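Local coordinates for protein acyl-coenzyme A oxidase acox-1.2 (Caenorhabditis elegans, PDB 5K3J) that catalyses the first step of peroxisomal beta-oxidation of ascaroside pheromones, using FAD to desaturate CoA-linked ascarosides that carry a five-carbon omega side chain, at residues 287-290 / 291-295; 116-119 / 120-124; 432-435 / 436-439. One frame throughout, in Å; residues are numbered along the deposited sequence.

Interaction 1: 287-290 / 291-295; sequences SGMV and KIRSQ. With 6QA (~{S}-[2-[3-[[(2~{R})-4-[[[(2~{R},3~{S},4~{R},5~{R})-5-(6-aminopurin-9-yl)-4-oxidanyl-3-phosphonooxy-oxolan-2-yl]methoxy-oxidanyl-phosphoryl]oxy-oxidanyl-phosphoryl]oxy-3,3-dimethyl-2-oxidanyl-butanoyl]amino]propanoylamino]ethyl] 5-[(2~{R},3~{R},5~{R},6~{S})-6-methyl-3,5-bis(oxidanyl)oxan-2-yl]oxypentanethioate), chain E.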
loop_
_atom_site.group_PDB
_atom_site.type_symbol
_atom_site.label_atom_id
_atom_site.label_comp_id
_atom_site.label_asym_id
_atom_site.label_seq_id
_atom_site.Cartn_x
_atom_site.Cartn_y
_atom_site.Cartn_z
ATOM N N SER A 287 -21.668 19.957 5.128
ATOM C CA SER A 287 -21.805 20.051 3.678
ATOM C C SER A 287 -20.470 20.031 2.941
ATOM O O SER A 287 -20.382 19.516 1.828
ATOM C CB SER A 287 -22.567 21.321 3.303
ATOM O OG SER A 287 -22.631 21.466 1.894
ATOM N N GLY A 288 -19.442 20.604 3.557
ATOM C CA GLY A 288 -18.124 20.641 2.951
ATOM C C GLY A 288 -17.553 19.247 2.791
ATOM O O GLY A 288 -16.889 18.940 1.800
ATOM N N MET A 289 -17.825 18.397 3.775
ATOM C CA MET A 289 -17.355 17.018 3.759
ATOM C C MET A 289 -17.986 16.214 2.627
ATOM O O MET A 289 -17.308 15.432 1.963
ATOM C CB MET A 289 -17.651 16.346 5.098
ATOM C CG MET A 289 -16.459 16.270 6.031
ATOM S SD MET A 289 -16.947 16.429 7.759
ATOM C CE MET A 289 -18.382 15.358 7.816
ATOM N N VAL A 290 -19.284 16.415 2.418
ATOM C CA VAL A 290 -20.029 15.681 1.403
ATOM C C VAL A 290 -19.573 16.069 -0.002
ATOM O O VAL A 290 -19.610 15.250 -0.917
ATOM C CB VAL A 290 -21.555 15.909 1.565
ATOM C CG1 VAL A 290 -22.345 15.257 0.431
ATOM C CG2 VAL A 290 -22.019 15.371 2.906
ATOM N N LYS A 291 -19.121 17.308 -0.171
ATOM C CA LYS A 291 -18.603 17.728 -1.469
ATOM C C LYS A 291 -17.377 16.899 -1.836
ATOM O O LYS A 291 -17.248 16.433 -2.970
ATOM C CB LYS A 291 -18.246 19.214 -1.484
ATOM C CG LYS A 291 -17.846 19.695 -2.870
ATOM C CD LYS A 291 -17.193 21.056 -2.833
ATOM C CE LYS A 291 -15.903 21.054 -3.639
ATOM N NZ LYS A 291 -16.100 20.532 -5.023
ATOM N N ILE A 292 -16.486 16.714 -0.865
ATOM C CA ILE A 292 -15.285 15.910 -1.060
ATOM C C ILE A 292 -15.643 14.463 -1.380
ATOM O O ILE A 292 -15.193 13.918 -2.386
ATOM C CB ILE A 292 -14.372 15.937 0.182
ATOM C CG1 ILE A 292 -13.885 17.361 0.464
ATOM C CG2 ILE A 292 -13.197 14.983 -0.002
ATOM C CD1 ILE A 292 -13.123 17.990 -0.683
ATOM N N ARG A 293 -16.460 13.855 -0.521
ATOM C CA ARG A 293 -16.864 12.456 -0.671
ATOM C C ARG A 293 -17.543 12.184 -2.006
ATOM O O ARG A 293 -17.296 11.159 -2.644
ATOM C CB ARG A 293 -17.802 12.046 0.466
ATOM C CG ARG A 293 -17.151 11.969 1.837
ATOM C CD ARG A 293 -18.207 11.781 2.919
ATOM N NE ARG A 293 -17.625 11.736 4.254
ATOM C CZ ARG A 293 -18.248 12.142 5.356
ATOM N NH1 ARG A 293 -19.477 12.634 5.288
ATOM N NH2 ARG A 293 -17.637 12.059 6.527
ATOM N N SER A 294 -18.413 13.100 -2.418
ATOM C CA SER A 294 -19.072 12.996 -3.711
ATOM C C SER A 294 -18.050 13.065 -4.842
ATOM O O SER A 294 -18.208 12.422 -5.879
ATOM C CB SER A 294 -20.117 14.106 -3.874
ATOM O OG SER A 294 -19.526 15.389 -3.740
ATOM N N GLN A 295 -16.987 13.827 -4.616
ATOM C CA GLN A 295 -16.021 14.134 -5.663
ATOM C C GLN A 295 -14.943 13.061 -5.858
ATOM O O GLN A 295 -14.408 12.914 -6.955
ATOM C CB GLN A 295 -15.376 15.495 -5.361
ATOM C CG GLN A 295 -14.260 15.919 -6.298
ATOM C CD GLN A 295 -12.886 15.713 -5.689
ATOM O OE1 GLN A 295 -12.744 15.048 -4.663
ATOM N NE2 GLN A 295 -11.868 16.293 -6.315
HETATM P P26 6QA E . -21.833 12.979 14.551
HETATM P P29 6QA E . -24.599 12.240 15.506
HETATM P P50 6QA E . -28.782 7.615 12.289
HETATM O O01 6QA E . -8.250 14.385 -2.254
HETATM C C02 6QA E . -8.945 15.489 -1.632
HETATM C C03 6QA E . -8.108 15.744 -0.368
HETATM O O04 6QA E . -8.751 16.551 0.508
HETATM C C05 6QA E . -9.733 15.944 1.286
HETATM C C06 6QA E . -9.339 16.129 2.778
HETATM C C07 6QA E . -10.647 16.228 3.597
HETATM C C08 6QA E . -10.358 16.981 4.894
HETATM C C09 6QA E . -10.694 16.160 6.069
HETATM S S10 6QA E . -11.796 17.031 7.297
HETATM C C11 6QA E . -13.275 16.088 7.759
HETATM C C12 6QA E . -13.250 14.625 7.427
HETATM N N13 6QA E . -13.617 13.913 8.593
HETATM C C14 6QA E . -14.824 13.114 8.644
HETATM C C15 6QA E . -15.193 12.324 9.950
HETATM C C16 6QA E . -16.610 12.809 10.408
HETATM N N17 6QA E . -17.481 11.675 10.771
HETATM C C18 6QA E . -18.599 11.938 11.688
HETATM C C19 6QA E . -19.521 10.787 12.081
HETATM O O20 6QA E . -18.994 9.579 11.581
HETATM C C21 6QA E . -20.959 10.989 11.523
HETATM C C22 6QA E . -21.773 9.787 12.175
HETATM C C23 6QA E . -20.912 10.956 9.960
HETATM C C24 6QA E . -21.647 12.289 11.926
HETATM O O25 6QA E . -22.338 12.169 13.187
HETATM O O27 6QA E . -20.435 12.549 15.021
HETATM O O28 6QA E . -22.997 12.629 15.749
HETATM O O30 6QA E . -25.429 13.435 15.985
HETATM O O31 6QA E . -24.842 11.873 13.884
HETATM C C32 6QA E . -25.379 10.671 13.478
HETATM C C33 6QA E . -26.882 10.951 13.055
HETATM O O34 6QA E . -26.972 12.032 12.380
HETATM C C35 6QA E . -27.419 11.693 10.853
HETATM N N36 6QA E . -26.438 12.290 9.933
HETATM C C37 6QA E . -25.110 12.250 10.067
HETATM N N38 6QA E . -24.506 12.897 9.070
HETATM C C39 6QA E . -25.478 13.388 8.249
HETATM C C40 6QA E . -26.707 13.013 8.794
HETATM N N41 6QA E . -27.855 13.385 8.164
HETATM C C42 6QA E . -27.796 14.093 7.036
HETATM N N43 6QA E . -26.627 14.478 6.482
HETATM C C44 6QA E . -25.464 14.153 7.047
HETATM N N45 6QA E . -24.194 14.571 6.445
HETATM C C46 6QA E . -27.495 10.402 10.736
HETATM O O47 6QA E . -28.831 10.005 10.182
HETATM C C48 6QA E . -27.330 9.805 12.130
HETATM O O49 6QA E . -28.517 9.251 12.597
HETATM O O51 6QA E . -28.821 6.877 13.594
HETATM O O52 6QA E . -27.653 7.059 11.405
HETATM O O53 6QA E . -30.077 7.451 11.542
HETATM O O54 6QA E . -24.942 11.026 16.332
HETATM O O55 6QA E . -21.833 14.475 14.294
HETATM O O56 6QA E . -18.767 13.037 12.129
HETATM O O57 6QA E . -15.558 13.041 7.715
HETATM O O58 6QA E . -10.220 15.033 6.140
HETATM O O59 6QA E . -6.843 16.381 -0.696
HETATM C C60 6QA E . -7.017 17.605 -1.420
HETATM C C61 6QA E . -5.607 18.128 -1.571
HETATM C C62 6QA E . -7.771 17.354 -2.753
HETATM C C63 6QA E . -9.041 16.645 -2.545
HETATM O O64 6QA E . -8.068 18.649 -3.386
#
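The backbone N-H of R293 meets M289 O at 3.1 Å, an almost straight bond (173°) lying in the carbonyl plane. One residue further along, V290 O takes the amide of S294 at 2.9 Å. The S294 hydroxyl turns back to the same backbone, with OG 2.8 Å from V290 O and 2.6 Å from K291 O, a single proton for two acceptors. At the far end of R293, NE is hydrogen-bonded to A432 O, while NH2 comes within 2.6 Å of the pantetheine carbonyl O57 of 6QA, which lies obliquely to the guanidinium plane. M289 and R293 form an i to i+4 pairing at the start of helix 287-315, on the side of the C-alpha1 domain that lines the substrate pocket. The two run side by side. The arginine is extended from CG to NE, with CG anti to the carbonyl carbon (chi1 -69°); M289 CB sits above one face of the guanidinium, towards its rim, and M289 CE lies 3.6 Å from R293 NH2. Further out, M289 CG packs on the pantetheine carbon C11, and I292 CG2 faces C05 of the acyl chain at 3.8 Å. V290 packs against L381 and Y363, and its methyl CG2 lies 4.2 Å from the adenine nitrogen N45 of 6QA.

Interaction 2: 116-119 / 120-124; sequences ALFI and PTLQS. With 6QA (~{S}-[2-[3-[[(2~{R})-4-[[[(2~{R},3~{S},4~{R},5~{R})-5-(6-aminopurin-9-yl)-4-oxidanyl-3-phosphonooxy-oxolan-2-yl]methoxy-oxidanyl-phosphoryl]oxy-oxidanyl-phosphoryl]oxy-3,3-dimethyl-2-oxidanyl-butanoyl]amino]propanoylamino]ethyl] 5-[(2~{R},3~{R},5~{R},6~{S})-6-methyl-3,5-bis(oxidanyl)oxan-2-yl]oxypentanethioate), chain E.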
loop_
_atom_site.group_PDB
_atom_site.type_symbol
_atom_site.label_atom_id
_atom_site.label_comp_id
_atom_site.label_asym_id
_atom_site.label_seq_id
_atom_site.Cartn_x
_atom_site.Cartn_y
_atom_site.Cartn_z
ATOM N N ALA A 116 -10.078 23.195 -1.643
ATOM C CA ALA A 116 -10.797 21.948 -1.406
ATOM C C ALA A 116 -11.958 22.108 -0.423
ATOM O O ALA A 116 -13.022 21.521 -0.621
ATOM C CB ALA A 116 -9.836 20.878 -0.907
ATOM N N LEU A 117 -11.757 22.888 0.637
ATOM C CA LEU A 117 -12.762 22.986 1.695
ATOM C C LEU A 117 -12.975 24.397 2.230
ATOM O O LEU A 117 -14.100 24.767 2.561
ATOM C CB LEU A 117 -12.390 22.058 2.850
ATOM C CG LEU A 117 -12.656 20.574 2.589
ATOM C CD1 LEU A 117 -11.735 19.709 3.423
ATOM C CD2 LEU A 117 -14.116 20.236 2.866
ATOM N N PHE A 118 -11.904 25.181 2.322
ATOM C CA PHE A 118 -12.018 26.538 2.850
ATOM C C PHE A 118 -13.005 27.368 2.037
ATOM O O PHE A 118 -13.948 27.935 2.591
ATOM C CB PHE A 118 -10.660 27.233 2.876
ATOM C CG PHE A 118 -10.698 28.603 3.490
ATOM C CD1 PHE A 118 -10.910 28.765 4.851
ATOM C CD2 PHE A 118 -10.520 29.727 2.708
ATOM C CE1 PHE A 118 -10.947 30.025 5.416
ATOM C CE2 PHE A 118 -10.552 30.987 3.269
ATOM C CZ PHE A 118 -10.763 31.137 4.619
ATOM N N ILE A 119 -12.790 27.430 0.725
ATOM C CA ILE A 119 -13.698 28.142 -0.172
ATOM C C ILE A 119 -15.082 27.470 -0.262
ATOM O O ILE A 119 -16.100 28.162 -0.191
ATOM C CB ILE A 119 -13.087 28.284 -1.591
ATOM C CG1 ILE A 119 -11.962 29.319 -1.598
ATOM C CG2 ILE A 119 -14.148 28.666 -2.607
ATOM C CD1 ILE A 119 -11.438 29.629 -2.981
ATOM N N PRO A 120 -15.136 26.129 -0.420
ATOM C CA PRO A 120 -16.467 25.514 -0.480
ATOM C C PRO A 120 -17.283 25.624 0.812
ATOM O O PRO A 120 -18.507 25.535 0.741
ATOM C CB PRO A 120 -16.157 24.048 -0.791
ATOM C CG PRO A 120 -14.863 24.087 -1.498
ATOM C CD PRO A 120 -14.090 25.171 -0.823
ATOM N N THR A 121 -16.630 25.803 1.958
ATOM C CA THR A 121 -17.353 25.941 3.222
ATOM C C THR A 121 -17.920 27.349 3.354
ATOM O O THR A 121 -19.029 27.534 3.855
ATOM C CB THR A 121 -16.454 25.621 4.445
ATOM O OG1 THR A 121 -16.235 24.206 4.520
ATOM C CG2 THR A 121 -17.109 26.080 5.743
ATOM N N LEU A 122 -17.164 28.341 2.892
ATOM C CA LEU A 122 -17.651 29.714 2.879
ATOM C C LEU A 122 -18.869 29.826 1.972
ATOM O O LEU A 122 -19.825 30.536 2.283
ATOM C CB LEU A 122 -16.560 30.680 2.414
ATOM C CG LEU A 122 -15.429 30.975 3.399
ATOM C CD1 LEU A 122 -14.328 31.769 2.709
ATOM C CD2 LEU A 122 -15.954 31.718 4.620
ATOM N N GLN A 123 -18.829 29.106 0.855
ATOM C CA GLN A 123 -19.920 29.111 -0.111
ATOM C C GLN A 123 -21.203 28.539 0.476
ATOM O O GLN A 123 -22.294 29.056 0.227
ATOM C CB GLN A 123 -19.526 28.319 -1.358
ATOM C CG GLN A 123 -18.471 28.999 -2.207
ATOM C CD GLN A 123 -17.956 28.112 -3.323
ATOM O OE1 GLN A 123 -17.755 26.913 -3.138
ATOM N NE2 GLN A 123 -17.743 28.702 -4.490
ATOM N N SER A 124 -21.068 27.480 1.269
ATOM C CA SER A 124 -22.229 26.747 1.759
ATOM C C SER A 124 -22.654 27.139 3.176
ATOM O O SER A 124 -23.759 26.800 3.605
ATOM C CB SER A 124 -21.953 25.242 1.718
ATOM O OG SER A 124 -20.815 24.904 2.496
HETATM P P26 6QA E . -21.833 12.979 14.551
HETATM P P29 6QA E . -24.599 12.240 15.506
HETATM P P50 6QA E . -28.782 7.615 12.289
HETATM O O01 6QA E . -8.250 14.385 -2.254
HETATM C C02 6QA E . -8.945 15.489 -1.632
HETATM C C03 6QA E . -8.108 15.744 -0.368
HETATM O O04 6QA E . -8.751 16.551 0.508
HETATM C C05 6QA E . -9.733 15.944 1.286
HETATM C C06 6QA E . -9.339 16.129 2.778
HETATM C C07 6QA E . -10.647 16.228 3.597
HETATM C C08 6QA E . -10.358 16.981 4.894
HETATM C C09 6QA E . -10.694 16.160 6.069
HETATM S S10 6QA E . -11.796 17.031 7.297
HETATM C C11 6QA E . -13.275 16.088 7.759
HETATM C C12 6QA E . -13.250 14.625 7.427
HETATM N N13 6QA E . -13.617 13.913 8.593
HETATM C C14 6QA E . -14.824 13.114 8.644
HETATM C C15 6QA E . -15.193 12.324 9.950
HETATM C C16 6QA E . -16.610 12.809 10.408
HETATM N N17 6QA E . -17.481 11.675 10.771
HETATM C C18 6QA E . -18.599 11.938 11.688
HETATM C C19 6QA E . -19.521 10.787 12.081
HETATM O O20 6QA E . -18.994 9.579 11.581
HETATM C C21 6QA E . -20.959 10.989 11.523
HETATM C C22 6QA E . -21.773 9.787 12.175
HETATM C C23 6QA E . -20.912 10.956 9.960
HETATM C C24 6QA E . -21.647 12.289 11.926
HETATM O O25 6QA E . -22.338 12.169 13.187
HETATM O O27 6QA E . -20.435 12.549 15.021
HETATM O O28 6QA E . -22.997 12.629 15.749
HETATM O O30 6QA E . -25.429 13.435 15.985
HETATM O O31 6QA E . -24.842 11.873 13.884
HETATM C C32 6QA E . -25.379 10.671 13.478
HETATM C C33 6QA E . -26.882 10.951 13.055
HETATM O O34 6QA E . -26.972 12.032 12.380
HETATM C C35 6QA E . -27.419 11.693 10.853
HETATM N N36 6QA E . -26.438 12.290 9.933
HETATM C C37 6QA E . -25.110 12.250 10.067
HETATM N N38 6QA E . -24.506 12.897 9.070
HETATM C C39 6QA E . -25.478 13.388 8.249
HETATM C C40 6QA E . -26.707 13.013 8.794
HETATM N N41 6QA E . -27.855 13.385 8.164
HETATM C C42 6QA E . -27.796 14.093 7.036
HETATM N N43 6QA E . -26.627 14.478 6.482
HETATM C C44 6QA E . -25.464 14.153 7.047
HETATM N N45 6QA E . -24.194 14.571 6.445
HETATM C C46 6QA E . -27.495 10.402 10.736
HETATM O O47 6QA E . -28.831 10.005 10.182
HETATM C C48 6QA E . -27.330 9.805 12.130
HETATM O O49 6QA E . -28.517 9.251 12.597
HETATM O O51 6QA E . -28.821 6.877 13.594
HETATM O O52 6QA E . -27.653 7.059 11.405
HETATM O O53 6QA E . -30.077 7.451 11.542
HETATM O O54 6QA E . -24.942 11.026 16.332
HETATM O O55 6QA E . -21.833 14.475 14.294
HETATM O O56 6QA E . -18.767 13.037 12.129
HETATM O O57 6QA E . -15.558 13.041 7.715
HETATM O O58 6QA E . -10.220 15.033 6.140
HETATM O O59 6QA E . -6.843 16.381 -0.696
HETATM C C60 6QA E . -7.017 17.605 -1.420
HETATM C C61 6QA E . -5.607 18.128 -1.571
HETATM C C62 6QA E . -7.771 17.354 -2.753
HETATM C C63 6QA E . -9.041 16.645 -2.545
HETATM O O64 6QA E . -8.068 18.649 -3.386
#
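The F118 ring carries L122 on one face: methyl CD1 stands 4.3 Å from the ring centroid, 26° off the normal, a CH-pi contact. Because CG of F118 is anti to the backbone N (chi1 -176°), the ring projects from the helix where the residue one turn later can reach it. CD1 leans towards the CE2 and CZ side, with CE2 at 3.9 Å. The ring also meets that of H114, their planes about 30° apart, and L199 and M217 from strands 197-205 and 210-219 pack against F118 and L122. The other flat group, the side-chain amide of Q123, lies across I119, its CD 3.9 Å from the methyl CG2.

P120 interrupts helix 112-125. Its nitrogen has no hydrogen to give, and its CG rests 3.3 Å from A116 O; the helix widens into a pi-type turn at 116-118 and kinks at the proline. Regular bonding resumes at once. L117 O accepts both the backbone N of T121, at 2.8 Å, and its hydroxyl OG1, at 3.0 Å, the two arriving from opposite faces of the carbonyl plane. L117 itself directs CD1 to C08 of 6QA, the carbon next to the thioester carbonyl, at 3.4 Å, and A116 CB faces the ascarylose hydroxyl O64. The chemistry is thus divided: one side of the helix is hydrocarbon fitted to a beta-sheet, another offers methyl groups to the ligand, and within the kinked turn the threonine hydroxyl gives a buried carbonyl a second donor.

Interaction 3: 432-435 / 436-439; sequences AGEN and MVML. Unlike the reference sequence in segment 432-435: A432 (reference Glu). With 6QA (~{S}-[2-[3-[[(2~{R})-4-[[[(2~{R},3~{S},4~{R},5~{R})-5-(6-aminopurin-9-yl)-4-oxidanyl-3-phosphonooxy-oxolan-2-yl]methoxy-oxidanyl-phosphoryl]oxy-oxidanyl-phosphoryl]oxy-3,3-dimethyl-2-oxidanyl-butanoyl]amino]propanoylamino]ethyl] 5-[(2~{R},3~{R},5~{R},6~{S})-6-methyl-3,5-bis(oxidanyl)oxan-2-yl]oxypentanethioate), chain E.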
loop_
_atom_site.group_PDB
_atom_site.type_symbol
_atom_site.label_atom_id
_atom_site.label_comp_id
_atom_site.label_asym_id
_atom_site.label_seq_id
_atom_site.Cartn_x
_atom_site.Cartn_y
_atom_site.Cartn_z
ATOM N N ALA A 432 -11.546 12.640 5.040
ATOM C CA ALA A 432 -12.945 12.747 4.629
ATOM C C ALA A 432 -13.772 11.570 5.145
ATOM O O ALA A 432 -14.732 11.140 4.506
ATOM C CB ALA A 432 -13.050 12.849 3.110
ATOM N N GLY A 433 -13.396 11.063 6.316
ATOM C CA GLY A 433 -14.110 9.972 6.955
ATOM C C GLY A 433 -13.352 8.659 6.913
ATOM O O GLY A 433 -13.050 8.146 5.837
ATOM N N GLU A 434 -13.039 8.118 8.086
ATOM C CA GLU A 434 -12.414 6.802 8.185
ATOM C C GLU A 434 -13.308 5.763 7.501
ATOM O O GLU A 434 -14.512 5.718 7.753
ATOM C CB GLU A 434 -12.166 6.435 9.654
ATOM C CG GLU A 434 -10.981 5.506 9.893
ATOM C CD GLU A 434 -11.186 4.122 9.306
ATOM O OE1 GLU A 434 -12.220 3.493 9.618
ATOM O OE2 GLU A 434 -10.319 3.668 8.527
ATOM N N ASN A 435 -12.710 4.939 6.642
ATOM C CA ASN A 435 -13.449 4.027 5.762
ATOM C C ASN A 435 -14.434 3.101 6.473
ATOM O O ASN A 435 -15.569 2.939 6.022
ATOM C CB ASN A 435 -12.470 3.186 4.935
ATOM C CG ASN A 435 -12.164 3.809 3.586
ATOM O OD1 ASN A 435 -11.705 3.128 2.670
ATOM N ND2 ASN A 435 -12.411 5.110 3.458
ATOM N N MET A 436 -13.999 2.491 7.572
ATOM C CA MET A 436 -14.875 1.630 8.365
ATOM C C MET A 436 -16.062 2.405 8.927
ATOM O O MET A 436 -17.196 1.926 8.892
ATOM C CB MET A 436 -14.106 0.969 9.512
ATOM C CG MET A 436 -13.169 -0.150 9.096
ATOM S SD MET A 436 -13.958 -1.395 8.054
ATOM C CE MET A 436 -13.222 -1.014 6.467
ATOM N N VAL A 437 -15.787 3.597 9.448
ATOM C CA VAL A 437 -16.816 4.465 10.014
ATOM C C VAL A 437 -17.816 4.912 8.950
ATOM O O VAL A 437 -19.016 5.009 9.213
ATOM C CB VAL A 437 -16.187 5.709 10.681
ATOM C CG1 VAL A 437 -17.263 6.673 11.154
ATOM C CG2 VAL A 437 -15.293 5.293 11.839
ATOM N N MET A 438 -17.314 5.169 7.746
ATOM C CA MET A 438 -18.150 5.638 6.644
ATOM C C MET A 438 -18.995 4.508 6.063
ATOM O O MET A 438 -20.134 4.729 5.649
ATOM C CB MET A 438 -17.294 6.269 5.543
ATOM C CG MET A 438 -16.726 7.636 5.888
ATOM S SD MET A 438 -17.988 8.807 6.422
ATOM C CE MET A 438 -17.525 9.019 8.139
ATOM N N LEU A 439 -18.429 3.305 6.027
ATOM C CA LEU A 439 -19.163 2.121 5.593
ATOM C C LEU A 439 -20.289 1.834 6.577
ATOM O O LEU A 439 -21.354 1.347 6.199
ATOM C CB LEU A 439 -18.235 0.909 5.477
ATOM C CG LEU A 439 -17.403 0.750 4.201
ATOM C CD1 LEU A 439 -16.480 -0.451 4.313
ATOM C CD2 LEU A 439 -18.315 0.609 2.996
HETATM P P26 6QA E . -21.833 12.979 14.551
HETATM P P29 6QA E . -24.599 12.240 15.506
HETATM P P50 6QA E . -28.782 7.615 12.289
HETATM O O01 6QA E . -8.250 14.385 -2.254
HETATM C C02 6QA E . -8.945 15.489 -1.632
HETATM C C03 6QA E . -8.108 15.744 -0.368
HETATM O O04 6QA E . -8.751 16.551 0.508
HETATM C C05 6QA E . -9.733 15.944 1.286
HETATM C C06 6QA E . -9.339 16.129 2.778
HETATM C C07 6QA E . -10.647 16.228 3.597
HETATM C C08 6QA E . -10.358 16.981 4.894
HETATM C C09 6QA E . -10.694 16.160 6.069
HETATM S S10 6QA E . -11.796 17.031 7.297
HETATM C C11 6QA E . -13.275 16.088 7.759
HETATM C C12 6QA E . -13.250 14.625 7.427
HETATM N N13 6QA E . -13.617 13.913 8.593
HETATM C C14 6QA E . -14.824 13.114 8.644
HETATM C C15 6QA E . -15.193 12.324 9.950
HETATM C C16 6QA E . -16.610 12.809 10.408
HETATM N N17 6QA E . -17.481 11.675 10.771
HETATM C C18 6QA E . -18.599 11.938 11.688
HETATM C C19 6QA E . -19.521 10.787 12.081
HETATM O O20 6QA E . -18.994 9.579 11.581
HETATM C C21 6QA E . -20.959 10.989 11.523
HETATM C C22 6QA E . -21.773 9.787 12.175
HETATM C C23 6QA E . -20.912 10.956 9.960
HETATM C C24 6QA E . -21.647 12.289 11.926
HETATM O O25 6QA E . -22.338 12.169 13.187
HETATM O O27 6QA E . -20.435 12.549 15.021
HETATM O O28 6QA E . -22.997 12.629 15.749
HETATM O O30 6QA E . -25.429 13.435 15.985
HETATM O O31 6QA E . -24.842 11.873 13.884
HETATM C C32 6QA E . -25.379 10.671 13.478
HETATM C C33 6QA E . -26.882 10.951 13.055
HETATM O O34 6QA E . -26.972 12.032 12.380
HETATM C C35 6QA E . -27.419 11.693 10.853
HETATM N N36 6QA E . -26.438 12.290 9.933
HETATM C C37 6QA E . -25.110 12.250 10.067
HETATM N N38 6QA E . -24.506 12.897 9.070
HETATM C C39 6QA E . -25.478 13.388 8.249
HETATM C C40 6QA E . -26.707 13.013 8.794
HETATM N N41 6QA E . -27.855 13.385 8.164
HETATM C C42 6QA E . -27.796 14.093 7.036
HETATM N N43 6QA E . -26.627 14.478 6.482
HETATM C C44 6QA E . -25.464 14.153 7.047
HETATM N N45 6QA E . -24.194 14.571 6.445
HETATM C C46 6QA E . -27.495 10.402 10.736
HETATM O O47 6QA E . -28.831 10.005 10.182
HETATM C C48 6QA E . -27.330 9.805 12.130
HETATM O O49 6QA E . -28.517 9.251 12.597
HETATM O O51 6QA E . -28.821 6.877 13.594
HETATM O O52 6QA E . -27.653 7.059 11.405
HETATM O O53 6QA E . -30.077 7.451 11.542
HETATM O O54 6QA E . -24.942 11.026 16.332
HETATM O O55 6QA E . -21.833 14.475 14.294
HETATM O O56 6QA E . -18.767 13.037 12.129
HETATM O O57 6QA E . -15.558 13.041 7.715
HETATM O O58 6QA E . -10.220 15.033 6.140
HETATM O O59 6QA E . -6.843 16.381 -0.696
HETATM C C60 6QA E . -7.017 17.605 -1.420
HETATM C C61 6QA E . -5.607 18.128 -1.571
HETATM C C62 6QA E . -7.771 17.354 -2.753
HETATM C C63 6QA E . -9.041 16.645 -2.545
HETATM O O64 6QA E . -8.068 18.649 -3.386
#
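E434 starts beside V437, its CB 4.0 Å from the methyl CG2. CG leaves nearly anti to the backbone N (chi1 -151°), and a bend at chi2 (-66°) folds the carboxylate back over the first turn of helix 435-450. There OE1 accepts the backbone N-H of M436 at 2.9 Å, from above the carboxylate plane, 45° out of it. The same oxygen is hydrogen-bonded to FAD O2B, and OE2 makes a salt bridge to R341 of the second subunit. An alanine here would probably leave the M436 amide without its cap, FAD O2B without this partner and R341 of the second subunit without its charged mate. The backbone joins in: E434 O takes the N-H of M438 at 2.9 Å, nearly along the C=O axis. M438 folds back over G433, its CG 3.7 Å from CA, where any side chain would collide with it, and its CE reaches the pantothenate amide nitrogen N17 of 6QA at 3.7 Å. Upstream, A432 stands where the natural sequence has glutamate, the predicted proton acceptor; its backbone N bonds the thioester carbonyl O58 at 2.9 Å. A main-chain amide at the proton-acceptor position, bonded to the thioester oxygen, is familiar from acyl-CoA dehydrogenases and oxidases; here the helix that follows is capped by a glutamate that also binds FAD.

All three contacts border the same 6QA molecule, and interactions 1 and 3 meet at its carbonyl O57. Interaction 1 lies in the middle: its centre is 10 Å from that of interaction 2 and 13 Å from that of interaction 3. Interactions 2 and 3 have centres 21 Å apart and nearest atoms about 7 Å apart, with the alpha and beta carbons of the acyl chain running between L117 and A432. Helices 112-125 and 287-315 pack directly, L117 CD2 lying 3.8 Å from I292 CG1. Towards the loop, R293 NH2 lies 3.3 Å from M438 SD, and I292 CG2 sits 3.8 Å from A432 CB, at the predicted proton-acceptor position.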